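Oxidoreductase, iron/ascorbate family (Shewanella oneidensis, PDB 3ON7) probably acts as an iron(II)-dependent 2-oxoglutarate oxygenase, perhaps forming ethylene from 2-oxoglutarate and oxidising L-arginine. Local coordinates at residues B[86-91]-B[156-161]; B[172-177]-B[229-234]; B[179-184]-B[211-216]. All coordinates share one frame; numbering follows the deposited sequence.

Interaction 1. Residues B[86-91]-B[156-161]; sequences IKEYYH and HYPPMT
E88 and H156 form an antiparallel hydrogen-bonded pair, their CA atoms 5.4 Å apart and each backbone N donating to the other's carbonyl, with E88 N to H156 O at 2.9 Å. On the face of the sheet that carries both side chains, the imidazole and the carboxylate lie side by side, their planes 28° apart. H156 ND1 donates in the ring plane to E88 OE2 at 2.7 Å, with an N-H...O angle of 158°, and meets the anti lone pair of that oxygen. E88 reaches this place because its CG sits between the backbone N and the carbonyl carbon (chi1 69°) and the chain then runs extended alongside the ring. K56 makes a salt bridge to E88 OE1 and S244 OG bonds to H156 NE2, so outside partners also restrain both groups.

The pair joins strand 88-92, from the N-terminal part of the chain, to strand 151-157 in the larger sheet, which in this family belongs to a double-stranded beta-helix (jelly-roll) core.

Next to this pair, K87, just before its strand, meets Y157: K87 CB lies over one face of the Y157 ring in a CH-pi contact, 3.8 Å from CE2 of Y157 and displaced toward the ring's rim. K87 and Y157 run in the same direction, and a water bonded to Y157 OH also receives a weak bond from K87 NZ, whose main partner is D85. I86 packs on the same tyrosine, CD1 of I86 being 4.1 Å from CE2 of Y157. Its other branch, CG2 of I86, meets CE of the selenomethionine M160 at 3.9 Å. Where strand 151-157 ends, a second water bridges the backbones, donating to I86 O at 2.7 Å and to P158 O at 2.8 Å.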
loop_
_atom_site.group_PDB
_atom_site.type_symbol
_atom_site.label_atom_id
_atom_site.label_comp_id
_atom_site.label_asym_id
_atom_site.label_seq_id
_atom_site.Cartn_x
_atom_site.Cartn_y
_atom_site.Cartn_z
ATOM N N ILE B 86 -5.205 -23.919 -0.538
ATOM C CA ILE B 86 -5.091 -25.142 -1.342
ATOM C C ILE B 86 -4.336 -24.900 -2.655
ATOM O O ILE B 86 -4.355 -25.740 -3.549
ATOM C CB ILE B 86 -6.486 -25.762 -1.651
ATOM C CG1 ILE B 86 -7.354 -24.788 -2.475
ATOM C CG2 ILE B 86 -7.167 -26.172 -0.367
ATOM C CD1 ILE B 86 -8.613 -25.423 -3.066
ATOM N N LYS B 87 -3.685 -23.743 -2.770
ATOM C CA LYS B 87 -2.938 -23.384 -3.958
ATOM C C LYS B 87 -1.728 -22.518 -3.614
ATOM O O LYS B 87 -1.724 -21.813 -2.603
ATOM C CB LYS B 87 -3.836 -22.649 -4.964
ATOM C CG LYS B 87 -4.254 -21.228 -4.549
ATOM C CD LYS B 87 -5.107 -20.556 -5.623
ATOM C CE LYS B 87 -5.772 -19.249 -5.167
ATOM N NZ LYS B 87 -6.637 -19.403 -3.948
ATOM N N GLU B 88 -0.719 -22.593 -4.474
ATOM C CA GLU B 88 0.460 -21.716 -4.442
ATOM C C GLU B 88 0.556 -21.165 -5.869
ATOM O O GLU B 88 -0.045 -21.712 -6.791
ATOM C CB GLU B 88 1.726 -22.490 -4.018
ATOM C CG GLU B 88 2.205 -23.509 -5.060
ATOM C CD GLU B 88 3.290 -24.464 -4.584
ATOM O OE1 GLU B 88 4.021 -24.163 -3.600
ATOM O OE2 GLU B 88 3.427 -25.534 -5.234
ATOM N N TYR B 89 1.237 -20.051 -6.062
ATOM C CA TYR B 89 1.252 -19.467 -7.385
ATOM C C TYR B 89 2.427 -18.572 -7.570
ATOM O O TYR B 89 3.128 -18.258 -6.612
ATOM C CB TYR B 89 -0.068 -18.719 -7.686
ATOM C CG TYR B 89 -0.517 -17.737 -6.624
ATOM C CD1 TYR B 89 -1.320 -18.141 -5.564
ATOM C CD2 TYR B 89 -0.165 -16.397 -6.697
ATOM C CE1 TYR B 89 -1.743 -17.232 -4.579
ATOM C CE2 TYR B 89 -0.600 -15.484 -5.732
ATOM C CZ TYR B 89 -1.376 -15.902 -4.681
ATOM O OH TYR B 89 -1.786 -14.987 -3.746
ATOM N N TYR B 90 2.643 -18.193 -8.823
ATOM C CA TYR B 90 3.715 -17.312 -9.216
ATOM C C TYR B 90 3.130 -16.208 -10.102
ATOM O O TYR B 90 2.398 -16.485 -11.067
ATOM C CB TYR B 90 4.762 -18.092 -10.003
ATOM C CG TYR B 90 6.088 -17.418 -10.075
ATOM C CD1 TYR B 90 6.257 -16.242 -10.811
ATOM C CD2 TYR B 90 7.181 -17.924 -9.400
ATOM C CE1 TYR B 90 7.480 -15.606 -10.859
ATOM C CE2 TYR B 90 8.393 -17.272 -9.429
ATOM C CZ TYR B 90 8.549 -16.136 -10.174
ATOM O OH TYR B 90 9.771 -15.502 -10.210
ATOM N N HIS B 91 3.491 -14.962 -9.794
ATOM C CA HIS B 91 3.057 -13.801 -10.582
ATOM C C HIS B 91 4.181 -13.376 -11.504
ATOM O O HIS B 91 5.254 -12.911 -11.056
ATOM C CB HIS B 91 2.683 -12.658 -9.656
ATOM C CG HIS B 91 1.290 -12.737 -9.128
ATOM N ND1 HIS B 91 0.663 -11.661 -8.537
ATOM C CD2 HIS B 91 0.383 -13.742 -9.147
ATOM C CE1 HIS B 91 -0.576 -12.004 -8.221
ATOM N NE2 HIS B 91 -0.764 -13.265 -8.562
ATOM N N HIS B 156 -0.865 -23.245 -9.057
ATOM C CA HIS B 156 -0.629 -24.657 -8.793
ATOM C C HIS B 156 -1.413 -25.134 -7.576
ATOM O O HIS B 156 -1.182 -24.662 -6.475
ATOM C CB HIS B 156 0.844 -24.966 -8.585
ATOM C CG HIS B 156 1.104 -26.398 -8.205
ATOM N ND1 HIS B 156 1.838 -26.758 -7.094
ATOM C CD2 HIS B 156 0.711 -27.558 -8.786
ATOM C CE1 HIS B 156 1.896 -28.079 -7.017
ATOM N NE2 HIS B 156 1.220 -28.586 -8.034
ATOM N N TYR B 157 -2.351 -26.053 -7.808
ATOM C CA TYR B 157 -3.038 -26.758 -6.757
ATOM C C TYR B 157 -2.319 -28.051 -6.497
ATOM O O TYR B 157 -2.399 -28.961 -7.314
ATOM C CB TYR B 157 -4.466 -27.078 -7.170
ATOM C CG TYR B 157 -5.308 -25.859 -7.395
ATOM C CD1 TYR B 157 -5.325 -25.213 -8.633
ATOM C CD2 TYR B 157 -6.095 -25.353 -6.371
ATOM C CE1 TYR B 157 -6.107 -24.096 -8.837
ATOM C CE2 TYR B 157 -6.873 -24.229 -6.563
ATOM C CZ TYR B 157 -6.876 -23.605 -7.791
ATOM O OH TYR B 157 -7.666 -22.511 -7.961
ATOM N N PRO B 158 -1.631 -28.159 -5.352
ATOM C CA PRO B 158 -0.921 -29.409 -5.056
ATOM C C PRO B 158 -1.829 -30.608 -4.751
ATOM O O PRO B 158 -2.981 -30.432 -4.337
ATOM C CB PRO B 158 -0.089 -29.068 -3.800
ATOM C CG PRO B 158 -0.050 -27.565 -3.739
ATOM C CD PRO B 158 -1.354 -27.115 -4.347
ATOM N N PRO B 159 -1.296 -31.830 -4.924
ATOM C CA PRO B 159 -2.033 -33.024 -4.569
ATOM C C PRO B 159 -2.430 -33.020 -3.114
ATOM O O PRO B 159 -1.698 -32.507 -2.291
ATOM C CB PRO B 159 -1.026 -34.166 -4.791
ATOM C CG PRO B 159 0.141 -33.586 -5.452
ATOM C CD PRO B 159 0.101 -32.116 -5.300
HETATM N N MSE B 160 -3.584 -33.596 -2.818
HETATM C CA MSE B 160 -3.979 -33.921 -1.458
HETATM C C MSE B 160 -3.764 -35.411 -1.232
HETATM O O MSE B 160 -4.018 -36.207 -2.119
HETATM C CB MSE B 160 -5.455 -33.597 -1.262
HETATM C CG MSE B 160 -5.824 -32.187 -1.671
HETATM SE SE MSE B 160 -7.522 -31.704 -0.933
HETATM C CE MSE B 160 -7.656 -29.886 -1.567
ATOM N N THR B 161 -3.317 -35.785 -0.043
ATOM C CA THR B 161 -3.171 -37.203 0.310
ATOM C C THR B 161 -3.890 -37.534 1.623
ATOM O O THR B 161 -4.386 -36.657 2.324
ATOM C CB THR B 161 -1.673 -37.645 0.396
ATOM O OG1 THR B 161 -0.958 -36.820 1.327
ATOM C CG2 THR B 161 -1.004 -37.571 -0.980
HETATM O O HOH W 1 -4.761 -28.384 -3.513
HETATM O O HOH W 2 -8.507 -20.795 -6.233
#

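Interaction 2. Residues B[172-177]-B[229-234]; sequences AAHEDI and TSHRVI
H174 and H231 are partners in an antiparallel hydrogen-bonded pair and, with D176, match the His-X-Asp...His facial triad that binds iron(II) in 2-oxoglutarate oxygenases. No metal is modelled here, so that role is inferred. The evidence is geometric: H174 NE2 and H231 NE2 are 3.0 Å apart but poorly angled for a hydrogen bond, and D176 OD1 is 3.4 Å from H231 NE2, consistent with three donors converging on one metal point. The two rings meet obliquely, planes at 60°, while the D176 carboxylate stands almost perpendicular to the H231 ring, at 88°, with its OD1 near the ring's edge.

A second set of bonds fixes the rotation of both rings. H174 ND1 donates in the ring plane to A172 O at 2.8 Å, and H231 ND1 does the same to T229 O at 3.0 Å, leaving each NE2 turned to the probable metal point. Both CG atoms lie between the backbone N and the carbonyl carbon (chi1 64° for H174), which brings each ring toward the partner strand.

Along the backbone, H174 N bonds to H231 O at 2.9 Å and H231 N to H174 O at 3.0 Å, joining strands 169-174 and 231-234 in the smaller sheet of the jelly-roll. Farther out, T181 OG1 and N213 ND2 both bond to D176 OD2, and F27 meets the H231 ring edge-to-face. Where the strands part, one water accepts from D176 N and donates to T229 O, 2.7 Å from that carbonyl oxygen.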
loop_
_atom_site.group_PDB
_atom_site.type_symbol
_atom_site.label_atom_id
_atom_site.label_comp_id
_atom_site.label_asym_id
_atom_site.label_seq_id
_atom_site.Cartn_x
_atom_site.Cartn_y
_atom_site.Cartn_z
ATOM N N ALA B 172 -13.884 -20.145 -5.836
ATOM C CA ALA B 172 -15.167 -19.465 -5.596
ATOM C C ALA B 172 -15.618 -18.594 -6.766
ATOM O O ALA B 172 -14.784 -18.058 -7.515
ATOM C CB ALA B 172 -15.065 -18.588 -4.359
ATOM N N ALA B 173 -16.941 -18.455 -6.897
ATOM C CA ALA B 173 -17.563 -17.547 -7.877
ATOM C C ALA B 173 -16.992 -16.154 -7.735
ATOM O O ALA B 173 -16.978 -15.598 -6.649
ATOM C CB ALA B 173 -19.090 -17.491 -7.696
ATOM N N HIS B 174 -16.531 -15.598 -8.848
ATOM C CA HIS B 174 -15.957 -14.267 -8.858
ATOM C C HIS B 174 -16.078 -13.651 -10.244
ATOM O O HIS B 174 -16.303 -14.362 -11.253
ATOM C CB HIS B 174 -14.474 -14.348 -8.481
ATOM C CG HIS B 174 -13.650 -15.126 -9.467
ATOM N ND1 HIS B 174 -13.641 -16.508 -9.509
ATOM C CD2 HIS B 174 -12.833 -14.715 -10.472
ATOM C CE1 HIS B 174 -12.839 -16.915 -10.480
ATOM N NE2 HIS B 174 -12.326 -15.848 -11.072
ATOM N N GLU B 175 -15.861 -12.343 -10.292
ATOM C CA GLU B 175 -15.666 -11.633 -11.542
ATOM C C GLU B 175 -14.247 -11.111 -11.680
ATOM O O GLU B 175 -13.581 -10.844 -10.704
ATOM C CB GLU B 175 -16.633 -10.473 -11.644
ATOM C CG GLU B 175 -18.069 -10.929 -11.757
ATOM C CD GLU B 175 -18.918 -10.461 -10.605
ATOM O OE1 GLU B 175 -18.478 -10.564 -9.428
ATOM O OE2 GLU B 175 -20.028 -9.975 -10.895
ATOM N N ASP B 176 -13.780 -10.995 -12.913
ATOM C CA ASP B 176 -12.515 -10.352 -13.175
ATOM C C ASP B 176 -12.743 -8.863 -13.263
ATOM O O ASP B 176 -13.743 -8.416 -13.810
ATOM C CB ASP B 176 -11.920 -10.858 -14.478
ATOM C CG ASP B 176 -11.506 -12.334 -14.401
ATOM O OD1 ASP B 176 -11.470 -12.913 -13.276
ATOM O OD2 ASP B 176 -11.238 -12.902 -15.477
ATOM N N ILE B 177 -11.816 -8.093 -12.707
ATOM C CA ILE B 177 -11.908 -6.644 -12.764
ATOM C C ILE B 177 -11.358 -6.061 -14.048
ATOM O O ILE B 177 -11.666 -4.925 -14.392
ATOM C CB ILE B 177 -11.164 -6.005 -11.574
ATOM C CG1 ILE B 177 -11.736 -4.600 -11.292
ATOM C CG2 ILE B 177 -9.655 -5.983 -11.806
ATOM C CD1 ILE B 177 -10.999 -3.852 -10.163
ATOM N N THR B 229 -18.959 -11.480 -16.387
ATOM C CA THR B 229 -19.817 -12.554 -15.869
ATOM C C THR B 229 -19.109 -13.371 -14.757
ATOM O O THR B 229 -17.875 -13.561 -14.753
ATOM C CB THR B 229 -20.273 -13.499 -17.033
ATOM O OG1 THR B 229 -20.907 -12.730 -18.055
ATOM C CG2 THR B 229 -21.258 -14.545 -16.559
ATOM N N SER B 230 -19.927 -13.819 -13.813
ATOM C CA SER B 230 -19.481 -14.564 -12.667
ATOM C C SER B 230 -19.117 -15.974 -13.107
ATOM O O SER B 230 -19.938 -16.670 -13.746
ATOM C CB SER B 230 -20.612 -14.612 -11.627
ATOM O OG SER B 230 -20.241 -15.340 -10.471
ATOM N N HIS B 231 -17.907 -16.392 -12.743
ATOM C CA HIS B 231 -17.425 -17.730 -13.037
ATOM C C HIS B 231 -16.755 -18.373 -11.820
ATOM O O HIS B 231 -16.255 -17.658 -10.937
ATOM C CB HIS B 231 -16.464 -17.707 -14.220
ATOM C CG HIS B 231 -15.362 -16.708 -14.097
ATOM N ND1 HIS B 231 -15.562 -15.351 -14.239
ATOM C CD2 HIS B 231 -14.039 -16.873 -13.880
ATOM C CE1 HIS B 231 -14.406 -14.728 -14.096
ATOM N NE2 HIS B 231 -13.469 -15.629 -13.873
ATOM N N ARG B 232 -16.748 -19.713 -11.802
ATOM C CA ARG B 232 -16.135 -20.510 -10.728
ATOM C C ARG B 232 -15.512 -21.797 -11.257
ATOM O O ARG B 232 -15.701 -22.151 -12.422
ATOM C CB ARG B 232 -17.191 -20.873 -9.671
ATOM C CG ARG B 232 -18.244 -21.848 -10.169
ATOM C CD ARG B 232 -19.283 -22.169 -9.145
ATOM N NE ARG B 232 -20.199 -23.201 -9.617
ATOM C CZ ARG B 232 -21.104 -23.815 -8.857
ATOM N NH1 ARG B 232 -21.239 -23.498 -7.569
ATOM N NH2 ARG B 232 -21.870 -24.765 -9.378
ATOM N N VAL B 233 -14.772 -22.503 -10.406
ATOM C CA VAL B 233 -14.290 -23.836 -10.759
ATOM C C VAL B 233 -14.775 -24.820 -9.701
ATOM O O VAL B 233 -14.435 -24.685 -8.524
ATOM C CB VAL B 233 -12.734 -23.903 -10.910
ATOM C CG1 VAL B 233 -12.276 -25.328 -11.254
ATOM C CG2 VAL B 233 -12.257 -22.923 -11.958
ATOM N N ILE B 234 -15.584 -25.802 -10.110
ATOM C CA ILE B 234 -16.016 -26.864 -9.184
ATOM C C ILE B 234 -15.120 -28.088 -9.375
ATOM O O ILE B 234 -14.393 -28.162 -10.359
ATOM C CB ILE B 234 -17.524 -27.229 -9.329
ATOM C CG1 ILE B 234 -17.862 -27.825 -10.706
ATOM C CG2 ILE B 234 -18.376 -26.027 -9.059
ATOM C CD1 ILE B 234 -19.236 -28.519 -10.766
HETATM O O HOH W 3 -19.344 -13.450 -8.744
HETATM O O HOH W 4 -15.797 -11.827 -15.010
#

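Interaction 3. Residues B[179-184]-B[211-216]; sequences LITVLP and IINIGD
Neighbouring antiparallel strands of the larger jelly-roll sheet meet in this buried contact, the N-to-C directions of 180-184 and 211-214 lying 164° apart. T181 with N213 and L183 with I211 are the hydrogen-bonded pairs. In the first, T181 N reaches N213 O at 3.0 Å in the carbonyl plane, and N213 N returns to T181 O at 3.1 Å. In the second, L183 N lies 2.8 Å from I211 O, again in plane, whereas I211 N sits well above the carbonyl plane of L183.

On the face with I180, V182, I212 and I214, the branched side chains touch, V182 CG2 being 4.2 Å from I212 CG1, and helix 103-126 packs there through L120 and L121. The other face turns toward the probable iron site: CG of N213 lies between the backbone N and the carbonyl carbon (chi1 73°), which brings its amide alongside T181, OD1 of N213 only 3.3 Å from CB of T181. Beyond the strands, G215, the N-cap of helix 216-221, extends the ladder by one more bond. The main polar partner of N213 ND2 is D176, but the same amide nitrogen also donates at 3.2 Å to I214 O from above that carbonyl's plane.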
loop_
_atom_site.group_PDB
_atom_site.type_symbol
_atom_site.label_atom_id
_atom_site.label_comp_id
_atom_site.label_asym_id
_atom_site.label_seq_id
_atom_site.Cartn_x
_atom_site.Cartn_y
_atom_site.Cartn_z
ATOM N N LEU B 179 -9.646 -6.009 -18.250
ATOM C CA LEU B 179 -10.246 -5.806 -19.578
ATOM C C LEU B 179 -10.717 -7.119 -20.150
ATOM O O LEU B 179 -11.918 -7.317 -20.292
ATOM C CB LEU B 179 -9.288 -5.096 -20.534
ATOM C CG LEU B 179 -10.002 -4.423 -21.717
ATOM C CD1 LEU B 179 -10.860 -3.259 -21.264
ATOM C CD2 LEU B 179 -9.003 -3.969 -22.769
ATOM N N ILE B 180 -9.783 -8.003 -20.494
ATOM C CA ILE B 180 -10.114 -9.391 -20.797
ATOM C C ILE B 180 -9.099 -10.319 -20.171
ATOM O O ILE B 180 -7.954 -9.938 -19.922
ATOM C CB ILE B 180 -10.213 -9.724 -22.326
ATOM C CG1 ILE B 180 -8.902 -9.433 -23.063
ATOM C CG2 ILE B 180 -11.378 -8.971 -22.978
ATOM C CD1 ILE B 180 -8.883 -9.978 -24.485
ATOM N N THR B 181 -9.534 -11.552 -19.969
ATOM C CA THR B 181 -8.702 -12.597 -19.441
ATOM C C THR B 181 -8.631 -13.754 -20.440
ATOM O O THR B 181 -9.591 -14.020 -21.118
ATOM C CB THR B 181 -9.262 -13.035 -18.107
ATOM O OG1 THR B 181 -9.266 -11.891 -17.232
ATOM C CG2 THR B 181 -8.429 -14.189 -17.514
ATOM N N VAL B 182 -7.483 -14.424 -20.518
ATOM C CA VAL B 182 -7.226 -15.442 -21.538
ATOM C C VAL B 182 -6.655 -16.706 -20.871
ATOM O O VAL B 182 -5.615 -16.634 -20.214
ATOM C CB VAL B 182 -6.181 -14.888 -22.536
ATOM C CG1 VAL B 182 -5.638 -16.004 -23.442
ATOM C CG2 VAL B 182 -6.774 -13.710 -23.321
ATOM N N LEU B 183 -7.329 -17.847 -21.012
ATOM C CA LEU B 183 -6.923 -19.072 -20.278
ATOM C C LEU B 183 -6.956 -20.359 -21.120
ATOM O O LEU B 183 -8.035 -20.829 -21.464
ATOM C CB LEU B 183 -7.812 -19.248 -19.044
ATOM C CG LEU B 183 -7.705 -20.566 -18.259
ATOM C CD1 LEU B 183 -6.439 -20.622 -17.439
ATOM C CD2 LEU B 183 -8.910 -20.745 -17.351
ATOM N N PRO B 184 -5.776 -20.961 -21.400
ATOM C CA PRO B 184 -5.757 -22.273 -22.001
ATOM C C PRO B 184 -6.293 -23.302 -21.030
ATOM O O PRO B 184 -6.060 -23.192 -19.824
ATOM C CB PRO B 184 -4.269 -22.542 -22.236
ATOM C CG PRO B 184 -3.568 -21.294 -21.949
ATOM C CD PRO B 184 -4.418 -20.525 -21.043
ATOM N N ILE B 211 -9.978 -20.098 -23.373
ATOM C CA ILE B 211 -11.205 -19.489 -22.836
ATOM C C ILE B 211 -10.938 -18.026 -22.614
ATOM O O ILE B 211 -9.913 -17.662 -22.031
ATOM C CB ILE B 211 -11.625 -20.125 -21.481
ATOM C CG1 ILE B 211 -11.444 -21.634 -21.529
ATOM C CG2 ILE B 211 -13.096 -19.759 -21.095
ATOM C CD1 ILE B 211 -11.981 -22.296 -22.780
ATOM N N ILE B 212 -11.826 -17.184 -23.113
ATOM C CA ILE B 212 -11.653 -15.749 -23.022
ATOM C C ILE B 212 -12.885 -15.138 -22.403
ATOM O O ILE B 212 -14.007 -15.449 -22.812
ATOM C CB ILE B 212 -11.414 -15.136 -24.404
ATOM C CG1 ILE B 212 -10.120 -15.705 -25.014
ATOM C CG2 ILE B 212 -11.324 -13.609 -24.326
ATOM C CD1 ILE B 212 -10.366 -16.762 -26.031
ATOM N N ASN B 213 -12.686 -14.256 -21.423
ATOM C CA ASN B 213 -13.810 -13.608 -20.779
ATOM C C ASN B 213 -13.636 -12.096 -20.597
ATOM O O ASN B 213 -12.523 -11.589 -20.456
ATOM C CB ASN B 213 -14.162 -14.328 -19.481
ATOM C CG ASN B 213 -13.164 -14.077 -18.360
ATOM O OD1 ASN B 213 -12.092 -14.700 -18.285
ATOM N ND2 ASN B 213 -13.534 -13.187 -17.448
ATOM N N ILE B 214 -14.762 -11.396 -20.706
ATOM C CA ILE B 214 -14.891 -9.965 -20.443
ATOM C C ILE B 214 -14.660 -9.727 -18.958
ATOM O O ILE B 214 -15.128 -10.520 -18.136
ATOM C CB ILE B 214 -16.339 -9.508 -20.730
ATOM C CG1 ILE B 214 -16.716 -9.752 -22.189
ATOM C CG2 ILE B 214 -16.575 -8.003 -20.328
ATOM C CD1 ILE B 214 -15.860 -9.007 -23.232
ATOM N N GLY B 215 -13.957 -8.643 -18.627
ATOM C CA GLY B 215 -13.758 -8.203 -17.234
ATOM C C GLY B 215 -14.462 -6.869 -16.962
ATOM O O GLY B 215 -14.903 -6.184 -17.903
ATOM N N ASP B 216 -14.582 -6.503 -15.679
ATOM C CA ASP B 216 -15.377 -5.331 -15.280
ATOM C C ASP B 216 -15.035 -4.053 -16.031
ATOM O O ASP B 216 -15.919 -3.250 -16.347
ATOM C CB ASP B 216 -15.234 -5.048 -13.784
ATOM C CG ASP B 216 -15.959 -6.055 -12.942
ATOM O OD1 ASP B 216 -16.722 -6.839 -13.542
ATOM O OD2 ASP B 216 -15.752 -6.074 -11.703
#

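Overall arrangement
From the N terminus, the first of the three contacts opens at strand 88-92; the chain then passes through helix 103-126 before strand 151-157 closes the 64-residue loop of interaction 1. Only after that does interaction 2 open, at 172-177; its loop closes at 229-234 and encloses interaction 3, whose own 26-residue loop contains no helix. Interactions 1 and 3 both belong to the larger sheet, with centres about 22 Å apart, while interaction 2 lies in the smaller one. Interactions 2 and 3 touch: D176 O, 2.8 Å from D216 N, joins the loop after strand 169-174 to the start of helix 216-221, and D176 OD2, 2.8 Å from T181 OG1, links it to the larger sheet. Interactions 1 and 2 both touch the second subunit.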